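Local coordinates for uncharacterized protein PA2218 (Pseudomonas aeruginosa, PDB 2HDW), which is of unknown function but has the alpha/beta hydrolase fold and is probably a hydrolase, at residues Phe60-Lys65 with Tyr116-Ala121; Arg123-Leu128 with Arg358-Phe363; Thr269-His274 with Tyr348-Arg353; His68-Phe73 with Thr135-Gly140. All blocks are in the same frame, centred on the assembly; numbering follows the deposited sequence.

Interaction 1 of 4, residues Phe60-Lys65 with Tyr116-Ala121; sequences FPLSAK and YAQTMA
The Phe60 ring and the terminal amide of Gln118 meet with their planes 76° apart. Phe60 CE1 lies 3.8 Å from Gln118 CD and 4.1 Å from Gln118 CB. The two side chains slide past each other in opposite directions. On the other flank of the amide is Ser63, whose CB stands 3.4 Å from Gln118 CD and 3.8 Å from Gln118 CG. Leu62 CD1 also touches the amide end, and its side chain runs across that of Gln118 at about a right angle. Gln118 is long and straight: CG sits anti to the backbone N (chi1 -174°) and the chain stays extended as far as the amide. This carries the group off the helix and up to the carbonyl of Pro61 and the backbone N of Ser63. The modelled turn of the amide is doubtful. Turned over, it might hydrogen-bond to both backbone atoms. Ser63 shapes the loop further on: its OG accepts from Lys65 N at 3.2 Å, an ST turn, and also bonds to Glu122. Trp56 packs on Leu62 and Gln118, and its ring nitrogen bonds to Phe60 O. Tyr86 of strand 80-88 touches Phe60, Gln118 and Ala121. The N-terminal loop thus lies over helix 112-122 just before it enters strand 66-74. The helix itself follows strand 96-102 and packs on the sheet, as the first helix of the alpha/beta hydrolase fold does.

Interaction 2 of 4, residues Arg123-Leu128 with Arg358-Phe363; sequences RGFVTL and RIAGFF
Phe125 packs on Ala360 and Phe363 in a buried, apolar contact of the alpha/beta hydrolase fold. It joins the lead-in to strand 126-130 to the C-terminal helix 356-366, on the side of the sheet where helix 112-122 also lies. That helix ends just before Phe125 in a Schellman motif. Gly124, with positive phi, is its C-prime residue. The turn brings Phe125 round to face helix 356-366. With CG anti to the carbonyl carbon (chi1 -60°), the ring reaches across to the helix. Phe125 CE1 lies 3.6 Å from Phe363 CB, and the two side chains cross at about a right angle. Ala360 presents its methyl group to two residues: its CB is 4.1 Å from Phe125 CE2 and 4.1 Å from Arg123 CB. Arg123 thus adds only the root of its side chain here, while its guanidinium forms a salt bridge with Asp357 at the start of the same helix. Met120, Pro97 and Ile99 pack around Phe125, and Phe363 reaches strand 197-201. The tip of the Phe125 ring ends against the helix backbone: CZ is 3.6 Å from Ala360 O, which lies at the ring edge, near its plane.

Interaction 3 of 4, residues Thr269-His274 with Tyr348-Arg353; sequences TPRGYH and YDRLDR
Arg271 reaches Asp349 on a fully extended side chain, with CG opposite the backbone N (chi1 -180°). Asp349 turns its CG between its own backbone N and carbonyl carbon (chi1 62°), and this points the carboxylate at the arginine. The result is a side-on, two-pronged salt bridge on the protein surface. Arg271 NE donates to Asp349 OD2 at 2.9 Å, and Arg271 NH2 donates to Asp349 OD1 at 2.7 Å. Both bonds are nearly straight, lie close to the guanidinium plane and use the syn lone pairs of the oxygens. The guanidinium is thereby held flat with the carboxylate at its edge. Arg350 covers one face. Its own chain bends at chi2 and lays its guanidinium nearly parallel to that of Arg271, as a stack, with centres 3.6 Å apart and planes at 14°. The carboxylate beside the pair probably offsets the two like charges. Tyr266 of helix 258-267 touches both Arg271 and Asp349. The contact ties the loop after that helix to the short, weakly bonded helix 346-349 and the loop beyond it. A water makes a second bridge: it donates to Arg271 O at 2.9 Å and to Asp349 OD2 at 2.7 Å.

Interaction 4 of 4, residues His68-Phe73 with Thr135-Gly140; sequences HRKVTF and TGESGG
Glu137 OE1 is gripped by two lysines. Lys70 NZ donates to it at 2.7 Å in a salt bridge, and Lys109 NZ makes another. Lys70 approaches on the syn side of the oxygen, 17° out of the carboxylate plane. Its last carbon comes close as well, with Lys70 CE 3.3 Å from Glu137 OE1. The second oxygen, Glu137 OE2, accepts from the backbone N of Thr53. Both carboxylate oxygens therefore have partners, and the two lysines probably favour the charged form. Glu137 reaches out with its chain extended beyond CG, while Lys70 bends at chi2 and chi3 and meets it at about a right angle. Leu52 packs on the side chains of both. The loop that carries Glu137 is tightly folded. Thr135 to Ser138 form a type II' beta turn with Gly136 in its second position, where phi is 56°. A weak backbone bond closes the turn, from Ser138 N to Thr135 O at 3.0 Å. Asp131 accepts from Glu137 N, and Ser138 OG bonds to Asp131 O and Ala82 N. The bridge ties the loop after strand 126-130 to the outermost strand 66-74, which runs antiparallel to 80-88 in the mixed sheet of the alpha/beta hydrolase fold.

The four contacts are spread round the mixed sheet of the alpha/beta hydrolase fold. Interactions 1 and 2 have centres about 12 Å apart. Helix 112-122 runs on to strand 126-130, and Met120 packs on Ala360. The centres of interactions 1 and 3 are about 14 Å apart, yet Tyr116 touches Tyr348. Interaction 3 reaches the region inserted between strands 197-201 and 309-314. The centre of interaction 4 is about 22 Å from those of interactions 2 and 3, but Leu128 packs on Val71 and Phe73. Along the chain, interaction 1 closes before interactions 2 and 3 open, interaction 3 is nested inside interaction 2, and interaction 4 crosses interactions 1 and 2. Together they join the N-terminal loop, sheet and C-terminal helix.

Interaction 1 of 4, residues Phe60-Lys65 with Tyr116-Ala121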
loop_
_atom_site.group_PDB
_atom_site.type_symbol
_atom_site.label_atom_id
_atom_site.label_comp_id
_atom_site.label_asym_id
_atom_site.label_seq_id
_atom_site.Cartn_x
_atom_site.Cartn_y
_atom_site.Cartn_z
ATOM N N PHE A 60 -4.205 -5.356 15.477
ATOM C CA PHE A 60 -4.685 -6.728 15.567
ATOM C C PHE A 60 -3.756 -7.458 16.531
ATOM O O PHE A 60 -2.606 -7.057 16.714
ATOM C CB PHE A 60 -4.645 -7.380 14.183
ATOM C CG PHE A 60 -3.308 -7.275 13.516
ATOM C CD1 PHE A 60 -2.325 -8.229 13.745
ATOM C CD2 PHE A 60 -3.009 -6.181 12.708
ATOM C CE1 PHE A 60 -1.058 -8.094 13.183
ATOM C CE2 PHE A 60 -1.746 -6.036 12.144
ATOM C CZ PHE A 60 -0.769 -6.997 12.384
ATOM N N PRO A 61 -4.234 -8.546 17.154
ATOM C CA PRO A 61 -3.398 -9.292 18.102
ATOM C C PRO A 61 -2.306 -10.108 17.431
ATOM O O PRO A 61 -2.464 -10.567 16.298
ATOM C CB PRO A 61 -4.404 -10.198 18.824
ATOM C CG PRO A 61 -5.760 -9.607 18.497
ATOM C CD PRO A 61 -5.580 -9.133 17.085
ATOM N N LEU A 62 -1.202 -10.295 18.145
ATOM C CA LEU A 62 -0.089 -11.084 17.640
ATOM C C LEU A 62 -0.525 -12.548 17.607
ATOM O O LEU A 62 -1.111 -13.048 18.566
ATOM C CB LEU A 62 1.126 -10.922 18.558
ATOM C CG LEU A 62 2.352 -11.790 18.269
ATOM C CD1 LEU A 62 2.912 -11.488 16.883
ATOM C CD2 LEU A 62 3.398 -11.520 19.336
ATOM N N SER A 63 -0.246 -13.224 16.498
ATOM C CA SER A 63 -0.614 -14.626 16.335
ATOM C C SER A 63 0.414 -15.574 16.942
ATOM O O SER A 63 1.619 -15.426 16.732
ATOM C CB SER A 63 -0.782 -14.957 14.853
ATOM O OG SER A 63 -0.959 -16.352 14.679
ATOM N N ALA A 64 -0.071 -16.561 17.688
ATOM C CA ALA A 64 0.814 -17.527 18.327
ATOM C C ALA A 64 1.415 -18.490 17.310
ATOM O O ALA A 64 2.356 -19.211 17.618
ATOM C CB ALA A 64 0.049 -18.307 19.394
ATOM N N LYS A 65 0.871 -18.501 16.099
ATOM C CA LYS A 65 1.361 -19.391 15.058
ATOM C C LYS A 65 2.475 -18.782 14.208
ATOM O O LYS A 65 2.955 -19.404 13.265
ATOM C CB LYS A 65 0.206 -19.816 14.148
ATOM C CG LYS A 65 -0.859 -20.641 14.848
ATOM C CD LYS A 65 -1.822 -21.257 13.847
ATOM C CE LYS A 65 -2.792 -22.216 14.530
ATOM N NZ LYS A 65 -3.673 -22.905 13.545
ATOM N N TYR A 116 -2.789 -8.341 6.973
ATOM C CA TYR A 116 -2.645 -9.216 5.810
ATOM C C TYR A 116 -1.384 -10.073 5.928
ATOM O O TYR A 116 -1.428 -11.284 5.718
ATOM C CB TYR A 116 -2.557 -8.398 4.521
ATOM C CG TYR A 116 -3.882 -8.082 3.865
ATOM C CD1 TYR A 116 -4.789 -7.191 4.449
ATOM C CD2 TYR A 116 -4.210 -8.641 2.636
ATOM C CE1 TYR A 116 -5.995 -6.865 3.804
ATOM C CE2 TYR A 116 -5.399 -8.323 1.990
ATOM C CZ TYR A 116 -6.282 -7.438 2.572
ATOM O OH TYR A 116 -7.438 -7.119 1.896
ATOM N N ALA A 117 -0.264 -9.434 6.261
ATOM C CA ALA A 117 1.014 -10.135 6.392
ATOM C C ALA A 117 0.989 -11.249 7.434
ATOM O O ALA A 117 1.477 -12.352 7.185
ATOM C CB ALA A 117 2.131 -9.138 6.720
ATOM N N GLN A 118 0.428 -10.968 8.606
ATOM C CA GLN A 118 0.374 -11.989 9.640
ATOM C C GLN A 118 -0.535 -13.138 9.228
ATOM O O GLN A 118 -0.212 -14.304 9.445
ATOM C CB GLN A 118 -0.122 -11.407 10.969
ATOM C CG GLN A 118 -0.048 -12.430 12.096
ATOM C CD GLN A 118 -0.381 -11.860 13.456
ATOM O OE1 GLN A 118 -1.534 -11.545 13.748
ATOM N NE2 GLN A 118 0.629 -11.731 14.299
ATOM N N THR A 119 -1.675 -12.798 8.634
ATOM C CA THR A 119 -2.643 -13.794 8.198
ATOM C C THR A 119 -2.046 -14.701 7.132
ATOM O O THR A 119 -2.231 -15.917 7.166
ATOM C CB THR A 119 -3.911 -13.124 7.634
ATOM O OG1 THR A 119 -4.475 -12.266 8.628
ATOM C CG2 THR A 119 -4.947 -14.173 7.237
ATOM N N MET A 120 -1.322 -14.117 6.185
ATOM C CA MET A 120 -0.727 -14.926 5.132
ATOM C C MET A 120 0.443 -15.746 5.673
ATOM O O MET A 120 0.758 -16.816 5.150
ATOM C CB MET A 120 -0.301 -14.037 3.962
ATOM C CG MET A 120 -1.497 -13.461 3.192
ATOM S SD MET A 120 -2.575 -14.737 2.456
ATOM C CE MET A 120 -1.507 -15.382 1.305
ATOM N N ALA A 121 1.075 -15.254 6.736
ATOM C CA ALA A 121 2.175 -15.988 7.359
ATOM C C ALA A 121 1.584 -17.234 8.028
ATOM O O ALA A 121 2.243 -18.266 8.133
ATOM C CB ALA A 121 2.869 -15.120 8.388
#

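Interaction 2 of 4, residues Arg123-Leu128 with Arg358-Phe363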
loop_
_atom_site.group_PDB
_atom_site.type_symbol
_atom_site.label_atom_id
_atom_site.label_comp_id
_atom_site.label_asym_id
_atom_site.label_seq_id
_atom_site.Cartn_x
_atom_site.Cartn_y
_atom_site.Cartn_z
ATOM N N ARG A 123 -0.704 -18.764 6.759
ATOM C CA ARG A 123 -1.035 -19.588 5.601
ATOM C C ARG A 123 0.208 -20.240 4.990
ATOM O O ARG A 123 0.139 -20.811 3.904
ATOM C CB ARG A 123 -1.749 -18.751 4.531
ATOM C CG ARG A 123 -2.990 -18.017 5.021
ATOM C CD ARG A 123 -4.044 -18.979 5.538
ATOM N NE ARG A 123 -5.173 -18.286 6.159
ATOM C CZ ARG A 123 -6.380 -18.167 5.615
ATOM N NH1 ARG A 123 -6.636 -18.694 4.423
ATOM N NH2 ARG A 123 -7.340 -17.532 6.272
ATOM N N GLY A 124 1.345 -20.139 5.675
ATOM C CA GLY A 124 2.564 -20.763 5.177
ATOM C C GLY A 124 3.555 -19.912 4.402
ATOM O O GLY A 124 4.536 -20.438 3.873
ATOM N N PHE A 125 3.325 -18.605 4.322
ATOM C CA PHE A 125 4.244 -17.734 3.589
ATOM C C PHE A 125 5.098 -16.893 4.538
ATOM O O PHE A 125 4.708 -16.624 5.670
ATOM C CB PHE A 125 3.456 -16.787 2.665
ATOM C CG PHE A 125 2.605 -17.495 1.637
ATOM C CD1 PHE A 125 3.116 -17.799 0.378
ATOM C CD2 PHE A 125 1.299 -17.878 1.935
ATOM C CE1 PHE A 125 2.338 -18.472 -0.572
ATOM C CE2 PHE A 125 0.510 -18.556 0.989
ATOM C CZ PHE A 125 1.033 -18.850 -0.263
ATOM N N VAL A 126 6.281 -16.502 4.078
ATOM C CA VAL A 126 7.136 -15.619 4.860
ATOM C C VAL A 126 6.614 -14.268 4.379
ATOM O O VAL A 126 6.519 -14.053 3.175
ATOM C CB VAL A 126 8.617 -15.751 4.467
ATOM C CG1 VAL A 126 9.403 -14.583 5.036
ATOM C CG2 VAL A 126 9.179 -17.069 4.980
ATOM N N THR A 127 6.267 -13.367 5.293
ATOM C CA THR A 127 5.716 -12.082 4.871
ATOM C C THR A 127 6.361 -10.851 5.481
ATOM O O THR A 127 7.025 -10.916 6.517
ATOM C CB THR A 127 4.208 -12.018 5.149
ATOM O OG1 THR A 127 3.983 -12.086 6.561
ATOM C CG2 THR A 127 3.494 -13.181 4.468
ATOM N N LEU A 128 6.128 -9.718 4.831
ATOM C CA LEU A 128 6.698 -8.457 5.265
ATOM C C LEU A 128 5.744 -7.289 4.989
ATOM O O LEU A 128 5.264 -7.123 3.867
ATOM C CB LEU A 128 8.021 -8.250 4.521
ATOM C CG LEU A 128 8.955 -7.084 4.836
ATOM C CD1 LEU A 128 9.465 -7.193 6.270
ATOM C CD2 LEU A 128 10.123 -7.111 3.857
ATOM N N ARG A 358 -8.543 -17.649 -1.184
ATOM C CA ARG A 358 -8.238 -17.396 -2.589
ATOM C C ARG A 358 -6.885 -16.743 -2.794
ATOM O O ARG A 358 -6.191 -17.038 -3.760
ATOM C CB ARG A 358 -9.309 -16.504 -3.213
ATOM C CG ARG A 358 -10.223 -17.209 -4.197
ATOM C CD ARG A 358 -9.787 -17.003 -5.644
ATOM N NE ARG A 358 -8.511 -17.630 -5.964
ATOM C CZ ARG A 358 -7.944 -17.598 -7.170
ATOM N NH1 ARG A 358 -8.548 -16.971 -8.170
ATOM N NH2 ARG A 358 -6.770 -18.192 -7.376
ATOM N N ILE A 359 -6.519 -15.831 -1.902
ATOM C CA ILE A 359 -5.235 -15.167 -2.020
ATOM C C ILE A 359 -4.117 -16.185 -1.773
ATOM O O ILE A 359 -3.150 -16.242 -2.531
ATOM C CB ILE A 359 -5.127 -13.984 -1.033
ATOM C CG1 ILE A 359 -6.176 -12.921 -1.395
ATOM C CG2 ILE A 359 -3.731 -13.390 -1.083
ATOM C CD1 ILE A 359 -6.227 -11.730 -0.451
ATOM N N ALA A 360 -4.261 -17.001 -0.731
ATOM C CA ALA A 360 -3.262 -18.019 -0.420
ATOM C C ALA A 360 -3.201 -19.043 -1.559
ATOM O O ALA A 360 -2.116 -19.450 -1.991
ATOM C CB ALA A 360 -3.616 -18.719 0.896
ATOM N N GLY A 361 -4.372 -19.461 -2.036
ATOM C CA GLY A 361 -4.429 -20.427 -3.119
ATOM C C GLY A 361 -3.758 -19.878 -4.364
ATOM O O GLY A 361 -3.072 -20.599 -5.089
ATOM N N PHE A 362 -3.959 -18.589 -4.612
ATOM C CA PHE A 362 -3.369 -17.915 -5.764
ATOM C C PHE A 362 -1.843 -17.992 -5.700
ATOM O O PHE A 362 -1.190 -18.438 -6.648
ATOM C CB PHE A 362 -3.810 -16.449 -5.775
ATOM C CG PHE A 362 -3.184 -15.624 -6.866
ATOM C CD1 PHE A 362 -3.654 -15.700 -8.171
ATOM C CD2 PHE A 362 -2.158 -14.731 -6.574
ATOM C CE1 PHE A 362 -3.113 -14.891 -9.174
ATOM C CE2 PHE A 362 -1.606 -13.915 -7.569
ATOM C CZ PHE A 362 -2.088 -13.996 -8.870
ATOM N N PHE A 363 -1.271 -17.554 -4.583
ATOM C CA PHE A 363 0.178 -17.581 -4.449
ATOM C C PHE A 363 0.731 -18.994 -4.315
ATOM O O PHE A 363 1.851 -19.252 -4.740
ATOM C CB PHE A 363 0.631 -16.710 -3.273
ATOM C CG PHE A 363 0.500 -15.230 -3.534
ATOM C CD1 PHE A 363 1.181 -14.638 -4.594
ATOM C CD2 PHE A 363 -0.300 -14.431 -2.721
ATOM C CE1 PHE A 363 1.071 -13.266 -4.844
ATOM C CE2 PHE A 363 -0.420 -13.057 -2.957
ATOM C CZ PHE A 363 0.267 -12.476 -4.020
#

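Interaction 3 of 4, residues Thr269-His274 with Tyr348-Arg353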
loop_
_atom_site.group_PDB
_atom_site.type_symbol
_atom_site.label_atom_id
_atom_site.label_comp_id
_atom_site.label_asym_id
_atom_site.label_seq_id
_atom_site.Cartn_x
_atom_site.Cartn_y
_atom_site.Cartn_z
ATOM N N THR A 269 -10.959 5.582 14.909
ATOM C CA THR A 269 -11.617 4.922 16.026
ATOM C C THR A 269 -10.661 3.797 16.388
ATOM O O THR A 269 -9.695 3.541 15.667
ATOM C CB THR A 269 -12.976 4.289 15.656
ATOM O OG1 THR A 269 -12.758 3.098 14.889
ATOM C CG2 THR A 269 -13.834 5.266 14.863
ATOM N N PRO A 270 -10.900 3.126 17.518
ATOM C CA PRO A 270 -10.014 2.030 17.911
ATOM C C PRO A 270 -9.927 0.918 16.859
ATOM O O PRO A 270 -8.997 0.108 16.881
ATOM C CB PRO A 270 -10.632 1.558 19.225
ATOM C CG PRO A 270 -11.096 2.848 19.828
ATOM C CD PRO A 270 -11.769 3.527 18.641
ATOM N N ARG A 271 -10.882 0.887 15.932
ATOM C CA ARG A 271 -10.890 -0.144 14.894
ATOM C C ARG A 271 -9.570 -0.224 14.114
ATOM O O ARG A 271 -8.986 -1.303 13.978
ATOM C CB ARG A 271 -12.050 0.083 13.917
ATOM C CG ARG A 271 -12.130 -0.959 12.807
ATOM C CD ARG A 271 -13.257 -0.662 11.828
ATOM N NE ARG A 271 -13.227 -1.572 10.687
ATOM C CZ ARG A 271 -14.113 -1.568 9.697
ATOM N NH1 ARG A 271 -15.113 -0.698 9.700
ATOM N NH2 ARG A 271 -13.993 -2.431 8.697
ATOM N N GLY A 272 -9.093 0.909 13.611
ATOM C CA GLY A 272 -7.853 0.885 12.854
ATOM C C GLY A 272 -6.939 2.073 13.076
ATOM O O GLY A 272 -5.982 2.278 12.330
ATOM N N TYR A 273 -7.213 2.852 14.112
ATOM C CA TYR A 273 -6.402 4.023 14.395
ATOM C C TYR A 273 -4.965 3.708 14.807
ATOM O O TYR A 273 -4.707 2.786 15.577
ATOM C CB TYR A 273 -7.049 4.853 15.512
ATOM C CG TYR A 273 -6.194 6.007 15.992
ATOM C CD1 TYR A 273 -6.192 7.228 15.316
ATOM C CD2 TYR A 273 -5.356 5.867 17.100
ATOM C CE1 TYR A 273 -5.376 8.283 15.730
ATOM C CE2 TYR A 273 -4.535 6.911 17.520
ATOM C CZ TYR A 273 -4.550 8.117 16.831
ATOM O OH TYR A 273 -3.743 9.155 17.242
ATOM N N HIS A 274 -4.025 4.469 14.263
ATOM C CA HIS A 274 -2.628 4.349 14.656
ATOM C C HIS A 274 -2.034 5.741 14.524
ATOM O O HIS A 274 -2.083 6.348 13.456
ATOM C CB HIS A 274 -1.842 3.350 13.812
ATOM C CG HIS A 274 -0.506 3.033 14.405
ATOM N ND1 HIS A 274 0.538 3.935 14.404
ATOM C CD2 HIS A 274 -0.078 1.967 15.122
ATOM C CE1 HIS A 274 1.548 3.439 15.096
ATOM N NE2 HIS A 274 1.198 2.246 15.544
ATOM N N TYR A 348 -10.264 -4.078 4.315
ATOM C CA TYR A 348 -9.144 -3.601 5.119
ATOM C C TYR A 348 -8.902 -4.586 6.264
ATOM O O TYR A 348 -7.773 -5.028 6.500
ATOM C CB TYR A 348 -9.467 -2.229 5.733
ATOM C CG TYR A 348 -9.078 -1.013 4.912
ATOM C CD1 TYR A 348 -8.870 -1.102 3.534
ATOM C CD2 TYR A 348 -8.955 0.242 5.516
ATOM C CE1 TYR A 348 -8.547 0.030 2.775
ATOM C CE2 TYR A 348 -8.639 1.378 4.770
ATOM C CZ TYR A 348 -8.436 1.262 3.399
ATOM O OH TYR A 348 -8.133 2.382 2.656
ATOM N N ASP A 349 -9.976 -4.938 6.967
ATOM C CA ASP A 349 -9.855 -5.819 8.125
ATOM C C ASP A 349 -10.954 -6.857 8.345
ATOM O O ASP A 349 -10.906 -7.584 9.336
ATOM C CB ASP A 349 -9.746 -4.957 9.388
ATOM C CG ASP A 349 -10.987 -4.101 9.615
ATOM O OD1 ASP A 349 -11.807 -3.987 8.682
ATOM O OD2 ASP A 349 -11.149 -3.540 10.723
ATOM N N ARG A 350 -11.942 -6.932 7.458
ATOM C CA ARG A 350 -13.016 -7.908 7.644
ATOM C C ARG A 350 -12.621 -9.289 7.128
ATOM O O ARG A 350 -12.563 -9.522 5.919
ATOM C CB ARG A 350 -14.300 -7.451 6.947
ATOM C CG ARG A 350 -14.891 -6.143 7.459
ATOM C CD ARG A 350 -15.186 -6.176 8.955
ATOM N NE ARG A 350 -16.063 -5.076 9.353
ATOM C CZ ARG A 350 -16.068 -4.521 10.561
ATOM N NH1 ARG A 350 -15.238 -4.961 11.497
ATOM N NH2 ARG A 350 -16.898 -3.524 10.831
ATOM N N LEU A 351 -12.360 -10.203 8.058
ATOM C CA LEU A 351 -11.954 -11.564 7.717
ATOM C C LEU A 351 -12.974 -12.325 6.882
ATOM O O LEU A 351 -12.614 -13.195 6.090
ATOM C CB LEU A 351 -11.643 -12.348 8.994
ATOM C CG LEU A 351 -10.166 -12.397 9.409
ATOM C CD1 LEU A 351 -9.410 -13.247 8.403
ATOM C CD2 LEU A 351 -9.567 -10.995 9.488
ATOM N N ASP A 352 -14.246 -11.994 7.059
ATOM C CA ASP A 352 -15.315 -12.649 6.321
ATOM C C ASP A 352 -15.552 -11.975 4.972
ATOM O O ASP A 352 -16.404 -12.406 4.200
ATOM C CB ASP A 352 -16.600 -12.626 7.152
ATOM C CG ASP A 352 -16.932 -11.238 7.669
ATOM O OD1 ASP A 352 -16.058 -10.618 8.322
ATOM O OD2 ASP A 352 -18.065 -10.766 7.425
ATOM N N ARG A 353 -14.796 -10.917 4.693
ATOM C CA ARG A 353 -14.931 -10.195 3.430
ATOM C C ARG A 353 -13.646 -10.315 2.605
ATOM O O ARG A 353 -13.684 -10.314 1.372
ATOM C CB ARG A 353 -15.256 -8.718 3.693
ATOM C CG ARG A 353 -16.543 -8.489 4.487
ATOM C CD ARG A 353 -17.751 -9.045 3.750
ATOM N NE ARG A 353 -18.974 -9.000 4.550
ATOM C CZ ARG A 353 -19.648 -7.893 4.847
ATOM N NH1 ARG A 353 -19.225 -6.715 4.413
ATOM N NH2 ARG A 353 -20.754 -7.968 5.575
HETATM O O HOH W 1 -8.905 -3.576 12.218
#

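Interaction 4 of 4, residues His68-Phe73 with Thr135-Gly140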
loop_
_atom_site.group_PDB
_atom_site.type_symbol
_atom_site.label_atom_id
_atom_site.label_comp_id
_atom_site.label_asym_id
_atom_site.label_seq_id
_atom_site.Cartn_x
_atom_site.Cartn_y
_atom_site.Cartn_z
ATOM N N HIS A 68 7.590 -13.239 14.924
ATOM C CA HIS A 68 7.677 -11.865 14.463
ATOM C C HIS A 68 8.856 -11.064 14.994
ATOM O O HIS A 68 9.292 -11.252 16.131
ATOM C CB HIS A 68 6.385 -11.120 14.812
ATOM C CG HIS A 68 6.517 -9.632 14.733
ATOM N ND1 HIS A 68 7.124 -8.888 15.721
ATOM C CD2 HIS A 68 6.192 -8.760 13.748
ATOM C CE1 HIS A 68 7.169 -7.620 15.349
ATOM N NE2 HIS A 68 6.611 -7.516 14.155
ATOM N N ARG A 69 9.353 -10.163 14.150
ATOM C CA ARG A 69 10.454 -9.270 14.500
ATOM C C ARG A 69 10.482 -8.115 13.495
ATOM O O ARG A 69 10.008 -8.254 12.360
ATOM C CB ARG A 69 11.794 -10.021 14.518
ATOM C CG ARG A 69 12.372 -10.406 13.160
ATOM C CD ARG A 69 13.802 -10.912 13.348
ATOM N NE ARG A 69 14.620 -10.815 12.139
ATOM C CZ ARG A 69 14.650 -11.726 11.172
ATOM N NH1 ARG A 69 13.905 -12.822 11.266
ATOM N NH2 ARG A 69 15.429 -11.541 10.112
ATOM N N LYS A 70 11.017 -6.971 13.912
ATOM C CA LYS A 70 11.074 -5.801 13.038
ATOM C C LYS A 70 12.407 -5.735 12.304
ATOM O O LYS A 70 13.444 -6.111 12.843
ATOM C CB LYS A 70 10.860 -4.523 13.858
ATOM C CG LYS A 70 9.804 -4.675 14.957
ATOM C CD LYS A 70 8.587 -3.768 14.780
ATOM C CE LYS A 70 8.910 -2.316 15.053
ATOM N NZ LYS A 70 7.676 -1.522 15.356
ATOM N N VAL A 71 12.377 -5.272 11.061
ATOM C CA VAL A 71 13.596 -5.167 10.273
ATOM C C VAL A 71 13.642 -3.838 9.537
ATOM O O VAL A 71 12.658 -3.097 9.512
ATOM C CB VAL A 71 13.700 -6.300 9.232
ATOM C CG1 VAL A 71 13.691 -7.651 9.931
ATOM C CG2 VAL A 71 12.544 -6.205 8.228
ATOM N N THR A 72 14.800 -3.542 8.955
ATOM C CA THR A 72 14.989 -2.323 8.186
ATOM C C THR A 72 15.803 -2.660 6.937
ATOM O O THR A 72 16.494 -3.683 6.885
ATOM C CB THR A 72 15.744 -1.244 8.997
ATOM O OG1 THR A 72 17.086 -1.682 9.249
ATOM C CG2 THR A 72 15.043 -0.984 10.312
ATOM N N PHE A 73 15.708 -1.800 5.932
ATOM C CA PHE A 73 16.428 -1.987 4.678
ATOM C C PHE A 73 16.309 -0.699 3.871
ATOM O O PHE A 73 15.331 0.044 4.017
ATOM C CB PHE A 73 15.841 -3.175 3.909
ATOM C CG PHE A 73 14.348 -3.116 3.754
ATOM C CD1 PHE A 73 13.764 -2.303 2.786
ATOM C CD2 PHE A 73 13.522 -3.861 4.590
ATOM C CE1 PHE A 73 12.377 -2.230 2.653
ATOM C CE2 PHE A 73 12.132 -3.797 4.467
ATOM C CZ PHE A 73 11.559 -2.980 3.497
ATOM N N THR A 135 7.399 7.886 5.907
ATOM C CA THR A 135 6.261 7.649 6.797
ATOM C C THR A 135 6.484 6.559 7.842
ATOM O O THR A 135 7.460 5.813 7.780
ATOM C CB THR A 135 4.991 7.272 5.995
ATOM O OG1 THR A 135 5.142 5.959 5.441
ATOM C CG2 THR A 135 4.767 8.265 4.858
ATOM N N GLY A 136 5.561 6.474 8.801
ATOM C CA GLY A 136 5.663 5.474 9.851
ATOM C C GLY A 136 6.977 5.541 10.604
ATOM O O GLY A 136 7.386 6.609 11.064
ATOM N N GLU A 137 7.645 4.399 10.737
ATOM C CA GLU A 137 8.928 4.354 11.429
ATOM C C GLU A 137 10.091 4.451 10.451
ATOM O O GLU A 137 11.254 4.482 10.856
ATOM C CB GLU A 137 9.043 3.071 12.254
ATOM C CG GLU A 137 8.016 2.981 13.365
ATOM C CD GLU A 137 8.244 1.801 14.275
ATOM O OE1 GLU A 137 8.086 0.654 13.819
ATOM O OE2 GLU A 137 8.589 2.023 15.453
ATOM N N SER A 138 9.781 4.495 9.159
ATOM C CA SER A 138 10.824 4.613 8.140
ATOM C C SER A 138 11.503 5.978 8.201
ATOM O O SER A 138 10.975 6.926 8.791
ATOM C CB SER A 138 10.234 4.412 6.746
ATOM O OG SER A 138 9.791 3.081 6.573
ATOM N N GLY A 139 12.677 6.067 7.587
ATOM C CA GLY A 139 13.412 7.317 7.561
ATOM C C GLY A 139 12.921 8.207 6.438
ATOM O O GLY A 139 11.963 7.872 5.736
ATOM N N GLY A 140 13.578 9.348 6.266
ATOM C CA GLY A 140 13.184 10.271 5.223
ATOM C C GLY A 140 12.644 11.573 5.776
ATOM O O GLY A 140 11.904 11.589 6.759
#